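Local coordinates for exported protein (Bacteroides fragilis, PDB 4JX0) that is of unknown function but binds magnesium and joins an N-terminal BT_3987-like domain to a C-terminal domain of the coagulation factor 5/8 type C family, at residues R26-I31 with A160-S165; D36-G41 with L148-S153; Q49-N54 with K169-I174; L56-L61 with V133-N138. All blocks are in the same frame, centred on the assembly; numbering follows the deposited sequence.

Interaction 1: residues R26-I31 with A160-S165; sequences REQLGI and ARTRSS
Helix 23-31, the first helix of the chain, rests its last turns against the loop after strand 157-159, and Gln28 and Arg161 carry most of the meeting. Gln28 sends its side chain out from the helix, extended beyond CG, and presents OE1 to the backbone of the loop. Arg161 N donates to Gln28 OE1 at 3.0 Å, reaching the oxygen well off the C=O direction (119° at the oxygen) and only slightly tilted from the carbonyl plane. Glutamine suits this place: it is long enough to span the gap from the helix, and its carbonyl can satisfy a loop N-H. The amide crosses the extended arginine chain at a slant, Gln28 NE2 lying 3.5 Å from Arg161 CD, with the amide and guanidinium planes 11° apart. The loop itself links strand 157-159, the edge strand of the ten-stranded mixed sheet, to strand 165-174, and the helix sits beside that edge; Gln28 also touches Leu37, and the backbone of Ala160 pairs with Val38. Next to the bond, the methyl group Ala160 CB lies against Gln28 OE1, 3.7 Å away. Ile31, one turn on, offers the tip of its longer branch: Ile31 CD1 is 3.5 Å from Arg161 NH1 and approaches the guanidinium obliquely. Thr162 lies at the margin, and its OG1 is hydrogen-bonded to Asp24 at the other end of the same helix; Arg163 adds a salt bridge to that carboxylate.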
# COMPACT_ATOMS: atom_id res chain seq x y z
N ARG A 26 -17.47 -26.12 12.28
CA ARG A 26 -17.91 -27.50 12.06
C ARG A 26 -17.96 -28.23 13.42
O ARG A 26 -18.83 -29.07 13.62
CB ARG A 26 -17.00 -28.25 11.07
CG ARG A 26 -17.55 -29.61 10.63
CD ARG A 26 -16.55 -30.49 9.88
NE ARG A 26 -16.77 -30.48 8.43
CZ ARG A 26 -16.19 -29.65 7.56
NH1 ARG A 26 -15.33 -28.73 7.97
NH2 ARG A 26 -16.48 -29.74 6.26
N GLU A 27 -17.03 -27.90 14.35
CA GLU A 27 -17.01 -28.46 15.70
C GLU A 27 -18.22 -27.96 16.49
O GLU A 27 -18.83 -28.76 17.20
CB GLU A 27 -15.71 -28.10 16.45
CG GLU A 27 -14.51 -28.93 16.03
CD GLU A 27 -13.18 -28.51 16.64
OE1 GLU A 27 -13.19 -27.73 17.62
OE2 GLU A 27 -12.13 -28.99 16.15
N GLN A 28 -18.57 -26.66 16.38
CA GLN A 28 -19.75 -26.09 17.05
C GLN A 28 -21.04 -26.74 16.55
O GLN A 28 -21.96 -26.95 17.34
CB GLN A 28 -19.88 -24.57 16.82
CG GLN A 28 -19.05 -23.70 17.74
CD GLN A 28 -19.58 -22.28 17.74
OE1 GLN A 28 -18.95 -21.35 17.22
NE2 GLN A 28 -20.77 -22.10 18.33
N LEU A 29 -21.13 -27.00 15.23
CA LEU A 29 -22.30 -27.67 14.65
C LEU A 29 -22.41 -29.12 15.16
O LEU A 29 -23.51 -29.64 15.27
CB LEU A 29 -22.25 -27.66 13.12
CG LEU A 29 -22.48 -26.31 12.44
CD1 LEU A 29 -22.05 -26.37 11.00
CD2 LEU A 29 -23.93 -25.86 12.55
N GLY A 30 -21.27 -29.75 15.44
CA GLY A 30 -21.23 -31.10 15.98
C GLY A 30 -21.73 -31.18 17.41
O GLY A 30 -22.53 -32.06 17.72
N ILE A 31 -21.29 -30.24 18.28
CA ILE A 31 -21.72 -30.25 19.68
C ILE A 31 -23.18 -29.78 19.82
O ILE A 31 -23.85 -30.20 20.77
CB ILE A 31 -20.77 -29.45 20.63
CG1 ILE A 31 -20.74 -27.95 20.31
CG2 ILE A 31 -19.36 -30.04 20.59
CD1 ILE A 31 -20.35 -27.09 21.48
N ALA A 160 -21.84 -17.17 15.72
CA ALA A 160 -20.88 -18.19 16.16
C ALA A 160 -19.94 -17.66 17.25
O ALA A 160 -19.67 -16.45 17.31
CB ALA A 160 -20.06 -18.69 14.98
N ARG A 161 -19.47 -18.55 18.13
CA ARG A 161 -18.56 -18.19 19.23
C ARG A 161 -17.28 -17.56 18.66
O ARG A 161 -16.94 -16.42 18.99
CB ARG A 161 -18.25 -19.42 20.11
CG ARG A 161 -19.46 -19.88 20.93
CD ARG A 161 -19.37 -21.30 21.44
NE ARG A 161 -20.61 -21.71 22.11
CZ ARG A 161 -20.84 -22.90 22.66
NH1 ARG A 161 -19.89 -23.84 22.64
NH2 ARG A 161 -22.00 -23.16 23.24
N THR A 162 -16.65 -18.28 17.73
CA THR A 162 -15.46 -17.86 16.99
C THR A 162 -15.90 -17.25 15.65
O THR A 162 -17.07 -17.37 15.29
CB THR A 162 -14.57 -19.07 16.78
OG1 THR A 162 -15.34 -20.08 16.13
CG2 THR A 162 -14.01 -19.61 18.08
N ARG A 163 -14.98 -16.62 14.90
CA ARG A 163 -15.24 -16.00 13.59
C ARG A 163 -16.41 -14.98 13.63
O ARG A 163 -17.18 -14.89 12.68
CB ARG A 163 -15.49 -17.07 12.50
CG ARG A 163 -14.26 -17.93 12.24
CD ARG A 163 -14.44 -18.94 11.14
NE ARG A 163 -13.17 -19.55 10.74
CZ ARG A 163 -12.26 -18.99 9.94
NH1 ARG A 163 -12.48 -17.79 9.41
NH2 ARG A 163 -11.14 -19.64 9.65
N SER A 164 -16.52 -14.20 14.72
CA SER A 164 -17.54 -13.16 14.88
C SER A 164 -16.94 -11.75 15.01
O SER A 164 -17.70 -10.78 15.02
CB SER A 164 -18.40 -13.44 16.11
OG SER A 164 -17.62 -13.52 17.30
N SER A 165 -15.59 -11.63 15.13
CA SER A 165 -14.92 -10.34 15.28
C SER A 165 -13.75 -10.22 14.31
O SER A 165 -13.20 -11.24 13.85
CB SER A 165 -14.43 -10.17 16.72
OG SER A 165 -13.63 -11.26 17.14

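Interaction 2: residues D36-G41 with L148-S153; sequences DLVYLG and LTMEGS
Leu148 comes first and takes the largest share of the contact, reaching from strand 142-150 toward Val38 and Leu40. Its CG is set anti to the backbone N (chi1 -176°), which carries the two methyl groups across to the facing strand. There Leu148 CD2 lies 3.7 Å from Leu40 CD1, and the two leucines run antiparallel, side against side. The same methyl meets the valine, with Leu148 CD2 4.1 Å from Val38 CG1 and the side chains at about a right angle, and it also comes within 4.0 Å of Tyr39 CA. No hydrogen bond joins the segments. The axes of strands 36-41 and 148-150 stay 8.1 Å apart at their closest and run roughly antiparallel, at 146°. That spacing is of layers packed face to face, as in the beta sandwiches of the E-set clan to which this N-terminal domain belongs; here both strands are members of one long, curved mixed sheet, which brings them opposite each other. Two residues on from Leu148, as strand alternation requires, Met150, a selenomethionine, again turns inward: its SE sits 4.2 Å from Val38 CG2, the second branch of the valine. A flexible, unbranched side chain can reach over this distance, and Met150 also packs on Ile81, Leu157 and Ile159, while Val38 is further enclosed by Val71, Val73 and Val83.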
# COMPACT_ATOMS: atom_id res chain seq x y z
N ASP A 36 -28.43 -22.89 13.85
CA ASP A 36 -27.73 -22.44 12.66
C ASP A 36 -26.84 -21.30 13.09
O ASP A 36 -27.25 -20.51 13.94
CB ASP A 36 -28.71 -22.00 11.54
CG ASP A 36 -29.55 -23.14 10.98
OD1 ASP A 36 -29.06 -24.29 10.96
OD2 ASP A 36 -30.71 -22.88 10.58
N LEU A 37 -25.60 -21.25 12.61
CA LEU A 37 -24.67 -20.21 13.05
C LEU A 37 -24.45 -19.18 11.97
O LEU A 37 -24.37 -19.53 10.80
CB LEU A 37 -23.33 -20.83 13.46
CG LEU A 37 -23.39 -21.91 14.52
CD1 LEU A 37 -22.07 -22.62 14.65
CD2 LEU A 37 -23.81 -21.35 15.85
N VAL A 38 -24.36 -17.89 12.37
CA VAL A 38 -24.08 -16.76 11.49
C VAL A 38 -22.66 -16.30 11.85
O VAL A 38 -22.36 -16.11 13.03
CB VAL A 38 -25.12 -15.62 11.61
CG1 VAL A 38 -24.82 -14.50 10.62
CG2 VAL A 38 -26.53 -16.15 11.41
N TYR A 39 -21.77 -16.18 10.86
CA TYR A 39 -20.39 -15.83 11.15
C TYR A 39 -19.73 -15.10 9.98
O TYR A 39 -20.33 -14.97 8.91
CB TYR A 39 -19.60 -17.11 11.50
CG TYR A 39 -19.53 -18.13 10.39
CD1 TYR A 39 -20.60 -18.97 10.11
CD2 TYR A 39 -18.37 -18.31 9.65
CE1 TYR A 39 -20.54 -19.91 9.09
CE2 TYR A 39 -18.29 -19.26 8.64
CZ TYR A 39 -19.38 -20.07 8.37
OH TYR A 39 -19.33 -21.00 7.36
N LEU A 40 -18.51 -14.62 10.21
CA LEU A 40 -17.72 -13.88 9.23
C LEU A 40 -16.89 -14.83 8.34
O LEU A 40 -16.14 -15.67 8.85
CB LEU A 40 -16.78 -12.89 9.96
CG LEU A 40 -17.08 -11.41 9.85
CD1 LEU A 40 -18.46 -11.11 10.30
CD2 LEU A 40 -16.12 -10.61 10.71
N GLY A 41 -17.02 -14.66 7.03
CA GLY A 41 -16.26 -15.42 6.04
C GLY A 41 -14.97 -14.70 5.67
O GLY A 41 -15.02 -13.57 5.20
N LEU A 148 -19.56 -8.70 14.67
CA LEU A 148 -20.78 -8.96 13.90
C LEU A 148 -21.98 -8.97 14.84
O LEU A 148 -21.88 -9.47 15.97
CB LEU A 148 -20.64 -10.30 13.17
CG LEU A 148 -21.78 -10.69 12.25
CD1 LEU A 148 -21.86 -9.78 11.05
CD2 LEU A 148 -21.64 -12.13 11.82
N THR A 149 -23.12 -8.41 14.38
CA THR A 149 -24.36 -8.34 15.17
C THR A 149 -25.56 -8.72 14.32
O THR A 149 -25.50 -8.66 13.10
CB THR A 149 -24.55 -6.92 15.73
OG1 THR A 149 -24.80 -6.00 14.67
CG2 THR A 149 -23.37 -6.44 16.55
N MSE A 150 -26.67 -9.09 14.99
CA MSE A 150 -27.96 -9.40 14.37
C MSE A 150 -28.97 -8.41 14.89
O MSE A 150 -28.95 -8.10 16.09
CB MSE A 150 -28.40 -10.82 14.69
CG MSE A 150 -27.69 -11.87 13.88
SE MSE A 150 -28.50 -13.63 14.15
CE MSE A 150 -28.44 -13.75 16.09
N GLU A 151 -29.87 -7.91 14.03
CA GLU A 151 -30.84 -6.90 14.45
C GLU A 151 -31.90 -7.48 15.40
O GLU A 151 -31.98 -7.07 16.56
CB GLU A 151 -31.50 -6.24 13.23
CG GLU A 151 -32.32 -5.00 13.56
CD GLU A 151 -33.00 -4.40 12.35
OE1 GLU A 151 -32.29 -3.76 11.53
OE2 GLU A 151 -34.23 -4.59 12.20
N GLY A 152 -32.71 -8.40 14.89
CA GLY A 152 -33.80 -8.97 15.67
C GLY A 152 -33.43 -10.19 16.47
O GLY A 152 -32.25 -10.46 16.71
N SER A 153 -34.48 -10.91 16.90
CA SER A 153 -34.38 -12.16 17.62
C SER A 153 -34.98 -13.23 16.70
O SER A 153 -36.14 -13.11 16.30
CB SER A 153 -35.12 -12.09 18.96
OG SER A 153 -34.82 -13.19 19.80

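Interaction 3: residues Q49-N54 with K169-I174; sequences QLEAIN and KLNLSI
Asn171 and Glu51 form the one strong side-chain bond between these neighbouring strands. Asn171 ND2 donates to Glu51 OE1 at 2.8 Å and nearly straight (169°), using the syn lone pair of the carboxylate, with that oxygen close to the amide plane. The two side chains lie side by side and point the same way. Glutamate is one methylene longer than asparagine, and its bend at chi2 (-59°) brings OE1 level with Asn171 ND2. Beneath them runs a parallel ladder, for strands 47-54 and 165-174 are parallel neighbours within the mixed ten-stranded sheet of the N-terminal part. Leu50 N donates to Lys169 O at 2.7 Å and Leu50 O accepts from Asn171 N at 2.7 Å; Ala52 N then bonds Asn171 O at 2.9 Å, and Asn54 N bonds Ser173 O at 3.1 Å. The link from Ser173 N to Ala52 O is weak, at 3.4 Å. On the face of Leu50 and Ala52 the packing is apolar: Leu170 CD1 touches Leu50 CB at 3.7 Å and also lies against Ala52 CB, whose small methyl admits the leucine tip. Asn54, on this face too, bonds through OD1 to Leu56 N, and its CB rests on Leu172 CD2 4.0 Å away. The chemistry thus divides the strand pair: the face of Glu51, Asn171, Lys169 and Ser173 is mostly polar, Ile53 apart, and suited to water, while that of Leu170, Ala52 and Leu172 is mostly apolar, with the amide of Asn54 hydrogen-bonded there.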
# COMPACT_ATOMS: atom_id res chain seq x y z
N GLN A 49 -4.25 -5.07 7.33
CA GLN A 49 -3.43 -3.90 7.55
C GLN A 49 -3.67 -2.97 6.39
O GLN A 49 -3.38 -3.32 5.24
CB GLN A 49 -1.95 -4.28 7.70
CG GLN A 49 -1.13 -3.18 8.35
CD GLN A 49 0.30 -3.58 8.58
OE1 GLN A 49 1.23 -2.97 8.04
NE2 GLN A 49 0.52 -4.61 9.40
N LEU A 50 -4.29 -1.82 6.66
CA LEU A 50 -4.58 -0.80 5.66
C LEU A 50 -3.41 0.16 5.64
O LEU A 50 -2.77 0.38 6.67
CB LEU A 50 -5.90 -0.06 5.98
CG LEU A 50 -7.11 -0.48 5.16
CD1 LEU A 50 -7.38 -1.94 5.29
CD2 LEU A 50 -8.34 0.32 5.57
N GLU A 51 -3.10 0.69 4.46
CA GLU A 51 -1.99 1.62 4.29
C GLU A 51 -2.53 3.00 3.95
O GLU A 51 -3.47 3.15 3.18
CB GLU A 51 -1.03 1.14 3.19
CG GLU A 51 -0.31 -0.16 3.51
CD GLU A 51 0.54 -0.17 4.76
OE1 GLU A 51 1.25 0.83 5.01
OE2 GLU A 51 0.49 -1.17 5.50
N ALA A 52 -1.93 4.01 4.57
CA ALA A 52 -2.24 5.41 4.37
C ALA A 52 -0.94 6.19 4.26
O ALA A 52 0.11 5.70 4.71
CB ALA A 52 -3.08 5.94 5.51
N ILE A 53 -0.99 7.38 3.65
CA ILE A 53 0.21 8.21 3.50
C ILE A 53 -0.11 9.66 3.86
O ILE A 53 -1.19 10.16 3.56
CB ILE A 53 0.87 8.12 2.10
CG1 ILE A 53 -0.09 8.50 0.95
CG2 ILE A 53 1.51 6.76 1.88
CD1 ILE A 53 0.31 9.80 0.23
N ASN A 54 0.86 10.32 4.51
CA ASN A 54 0.77 11.72 4.91
C ASN A 54 1.86 12.50 4.19
O ASN A 54 2.99 12.04 4.08
CB ASN A 54 0.90 11.86 6.42
CG ASN A 54 0.49 13.22 6.95
OD1 ASN A 54 1.27 14.17 6.93
ND2 ASN A 54 -0.75 13.35 7.39
N LYS A 169 -5.87 -2.51 11.21
CA LYS A 169 -4.80 -1.59 11.58
C LYS A 169 -4.56 -0.67 10.42
O LYS A 169 -4.34 -1.13 9.29
CB LYS A 169 -3.47 -2.27 11.98
CG LYS A 169 -2.36 -1.24 12.26
CD LYS A 169 -1.12 -1.84 12.86
CE LYS A 169 -0.08 -0.79 13.18
NZ LYS A 169 1.16 -1.41 13.72
N LEU A 170 -4.58 0.64 10.69
CA LEU A 170 -4.29 1.63 9.68
C LEU A 170 -2.86 2.05 9.88
O LEU A 170 -2.56 2.76 10.83
CB LEU A 170 -5.25 2.81 9.81
CG LEU A 170 -5.13 3.89 8.75
CD1 LEU A 170 -5.35 3.34 7.36
CD2 LEU A 170 -6.09 5.01 9.03
N ASN A 171 -1.96 1.56 9.00
CA ASN A 171 -0.53 1.88 9.05
C ASN A 171 -0.32 3.20 8.32
O ASN A 171 -0.78 3.36 7.18
CB ASN A 171 0.30 0.74 8.43
CG ASN A 171 1.80 0.92 8.60
OD1 ASN A 171 2.31 0.91 9.73
ND2 ASN A 171 2.53 1.16 7.51
N LEU A 172 0.37 4.15 8.97
CA LEU A 172 0.60 5.47 8.41
C LEU A 172 2.08 5.70 8.20
O LEU A 172 2.88 5.32 9.06
CB LEU A 172 0.01 6.51 9.37
CG LEU A 172 -0.34 7.84 8.74
CD1 LEU A 172 -1.69 8.33 9.21
CD2 LEU A 172 0.70 8.86 9.07
N SER A 173 2.44 6.28 7.05
CA SER A 173 3.84 6.55 6.67
C SER A 173 3.93 7.86 5.87
O SER A 173 3.01 8.17 5.12
CB SER A 173 4.41 5.39 5.86
OG SER A 173 3.49 4.88 4.90
N ILE A 174 5.03 8.63 6.03
CA ILE A 174 5.17 9.92 5.34
C ILE A 174 5.64 9.74 3.88
O ILE A 174 6.61 9.02 3.59
CB ILE A 174 6.13 10.89 6.10
CG1 ILE A 174 5.48 11.34 7.43
CG2 ILE A 174 6.47 12.13 5.24
CD1 ILE A 174 6.49 11.80 8.46

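Interaction 4: residues L56-L61 with V133-N138; sequences LVNTTL and VEKLNN
Thr59 holds OG1 anti to its own carbonyl carbon (chi1 -65°), which aims the hydroxyl at the loop and brings it to Leu136 O; Lys135 bends at chi2 and chi3 to fold its ammonium back toward Val57. The hydroxyl Thr59 OG1 donates to Leu136 O at 2.7 Å, arriving above the carbonyl plane, and accepts a bond from Asn54 ND2, so a threonine serves two polar groups in a buried place. Beside it, Thr59 N donates to Glu134 O at 2.7 Å, almost straight (171°) and on a lone pair of that carbonyl. Lys135 NZ bonds Val57 O at 2.8 Å, and a water also donates to this carbonyl. Glu134 O and Leu136 O belong to a type I turn from Val133 to Leu136, with Leu136 N to Val133 O at 2.8 Å; Leu136 is also the centre of an inverse gamma turn. Apolar contact is slight: Leu61 CD1 meets Val133 CG2 at 4.2 Å, the two side chains lying roughly perpendicular. Strand 59-61 is the outermost strand on this side of the mixed sheet, paired with strand 47-54, and the turn, from the loop between strands 123-130 and 142-150, packs against it.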
# COMPACT_ATOMS: atom_id res chain seq x y z
N LEU A 56 2.69 15.68 5.15
CA LEU A 56 2.90 16.75 6.11
C LEU A 56 1.76 17.80 6.06
O LEU A 56 1.89 18.86 6.68
CB LEU A 56 4.27 17.42 5.95
CG LEU A 56 5.46 16.47 5.83
CD1 LEU A 56 6.74 17.24 5.74
CD2 LEU A 56 5.52 15.50 6.99
N VAL A 57 0.63 17.48 5.40
CA VAL A 57 -0.53 18.37 5.30
C VAL A 57 -1.80 17.54 5.56
O VAL A 57 -2.54 17.84 6.49
CB VAL A 57 -0.62 19.12 3.94
CG1 VAL A 57 -1.69 20.20 3.98
CG2 VAL A 57 0.73 19.73 3.56
N ASN A 58 -2.06 16.51 4.72
CA ASN A 58 -3.22 15.63 4.84
C ASN A 58 -2.87 14.16 4.68
O ASN A 58 -2.01 13.80 3.87
CB ASN A 58 -4.26 15.99 3.77
CG ASN A 58 -4.82 17.37 3.88
OD1 ASN A 58 -5.56 17.68 4.82
ND2 ASN A 58 -4.52 18.23 2.92
N THR A 59 -3.62 13.29 5.40
CA THR A 59 -3.51 11.85 5.30
C THR A 59 -4.43 11.38 4.17
O THR A 59 -5.54 11.90 4.03
CB THR A 59 -3.83 11.18 6.64
OG1 THR A 59 -2.82 11.59 7.56
CG2 THR A 59 -3.88 9.65 6.57
N THR A 60 -3.96 10.42 3.38
CA THR A 60 -4.72 9.85 2.27
C THR A 60 -4.62 8.35 2.33
O THR A 60 -3.52 7.83 2.56
CB THR A 60 -4.19 10.36 0.92
OG1 THR A 60 -4.07 11.78 0.94
CG2 THR A 60 -5.07 9.95 -0.26
N LEU A 61 -5.72 7.64 2.09
CA LEU A 61 -5.67 6.18 2.06
C LEU A 61 -5.08 5.69 0.76
O LEU A 61 -5.41 6.21 -0.31
CB LEU A 61 -7.07 5.58 2.25
CG LEU A 61 -7.54 5.57 3.69
CD1 LEU A 61 -9.02 5.75 3.77
CD2 LEU A 61 -7.11 4.30 4.38
N VAL A 133 -10.38 11.09 6.83
CA VAL A 133 -9.13 10.70 7.49
C VAL A 133 -8.07 11.80 7.39
O VAL A 133 -7.07 11.70 8.09
CB VAL A 133 -8.57 9.35 6.95
CG1 VAL A 133 -9.58 8.23 7.14
CG2 VAL A 133 -8.12 9.44 5.49
N GLU A 134 -8.26 12.81 6.52
CA GLU A 134 -7.31 13.91 6.24
C GLU A 134 -6.45 14.37 7.44
O GLU A 134 -5.23 14.38 7.31
CB GLU A 134 -8.04 15.14 5.68
CG GLU A 134 -8.77 14.91 4.36
CD GLU A 134 -10.29 14.79 4.43
OE1 GLU A 134 -10.84 14.80 5.56
OE2 GLU A 134 -10.92 14.68 3.36
N LYS A 135 -7.05 14.73 8.59
CA LYS A 135 -6.29 15.22 9.76
C LYS A 135 -5.85 14.10 10.76
O LYS A 135 -5.27 14.43 11.80
CB LYS A 135 -7.09 16.30 10.49
CG LYS A 135 -7.38 17.53 9.62
CD LYS A 135 -6.14 18.40 9.34
CE LYS A 135 -5.64 18.35 7.92
NZ LYS A 135 -4.60 19.38 7.65
N LEU A 136 -6.06 12.80 10.44
CA LEU A 136 -5.59 11.69 11.27
C LEU A 136 -4.13 11.47 10.91
O LEU A 136 -3.84 10.75 9.95
CB LEU A 136 -6.44 10.41 11.04
CG LEU A 136 -7.95 10.51 11.32
CD1 LEU A 136 -8.64 9.20 11.02
CD2 LEU A 136 -8.21 10.89 12.76
N ASN A 137 -3.20 12.15 11.62
CA ASN A 137 -1.77 12.15 11.28
C ASN A 137 -0.86 11.47 12.34
O ASN A 137 0.34 11.80 12.41
CB ASN A 137 -1.31 13.59 11.05
CG ASN A 137 -1.30 14.47 12.28
OD1 ASN A 137 -1.95 14.18 13.28
ND2 ASN A 137 -0.56 15.57 12.22
N ASN A 138 -1.39 10.50 13.10
CA ASN A 138 -0.58 9.80 14.09
C ASN A 138 0.29 8.76 13.37
O ASN A 138 -0.26 7.86 12.74
CB ASN A 138 -1.46 9.15 15.13
CG ASN A 138 -0.68 8.66 16.30
OD1 ASN A 138 -0.42 7.46 16.44
ND2 ASN A 138 -0.24 9.58 17.14
O HOH W 1 -2.57 15.96 8.61

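All four contacts belong to the elongated N-terminal part and its ten-stranded mixed sheet. Interactions 1 and 2 lie together at one end, their centres 11 Å apart and sharing backbone bonds, near the edge strand 157-159 and its neighbour 36-41. Interactions 3 and 4 form a second pair, 9 Å apart, at the opposite edge, where strands 59-61, 47-54 and 165-174 are neighbours; their centres lie 30 to 39 Å from those of the first pair. Along the chain, interaction 4 nests within interaction 2, itself within interaction 1, while interaction 3 crosses both and encloses interaction 4. Strand 165-174 thus carries the chain from one pair to the other and toward the C-terminal sheets.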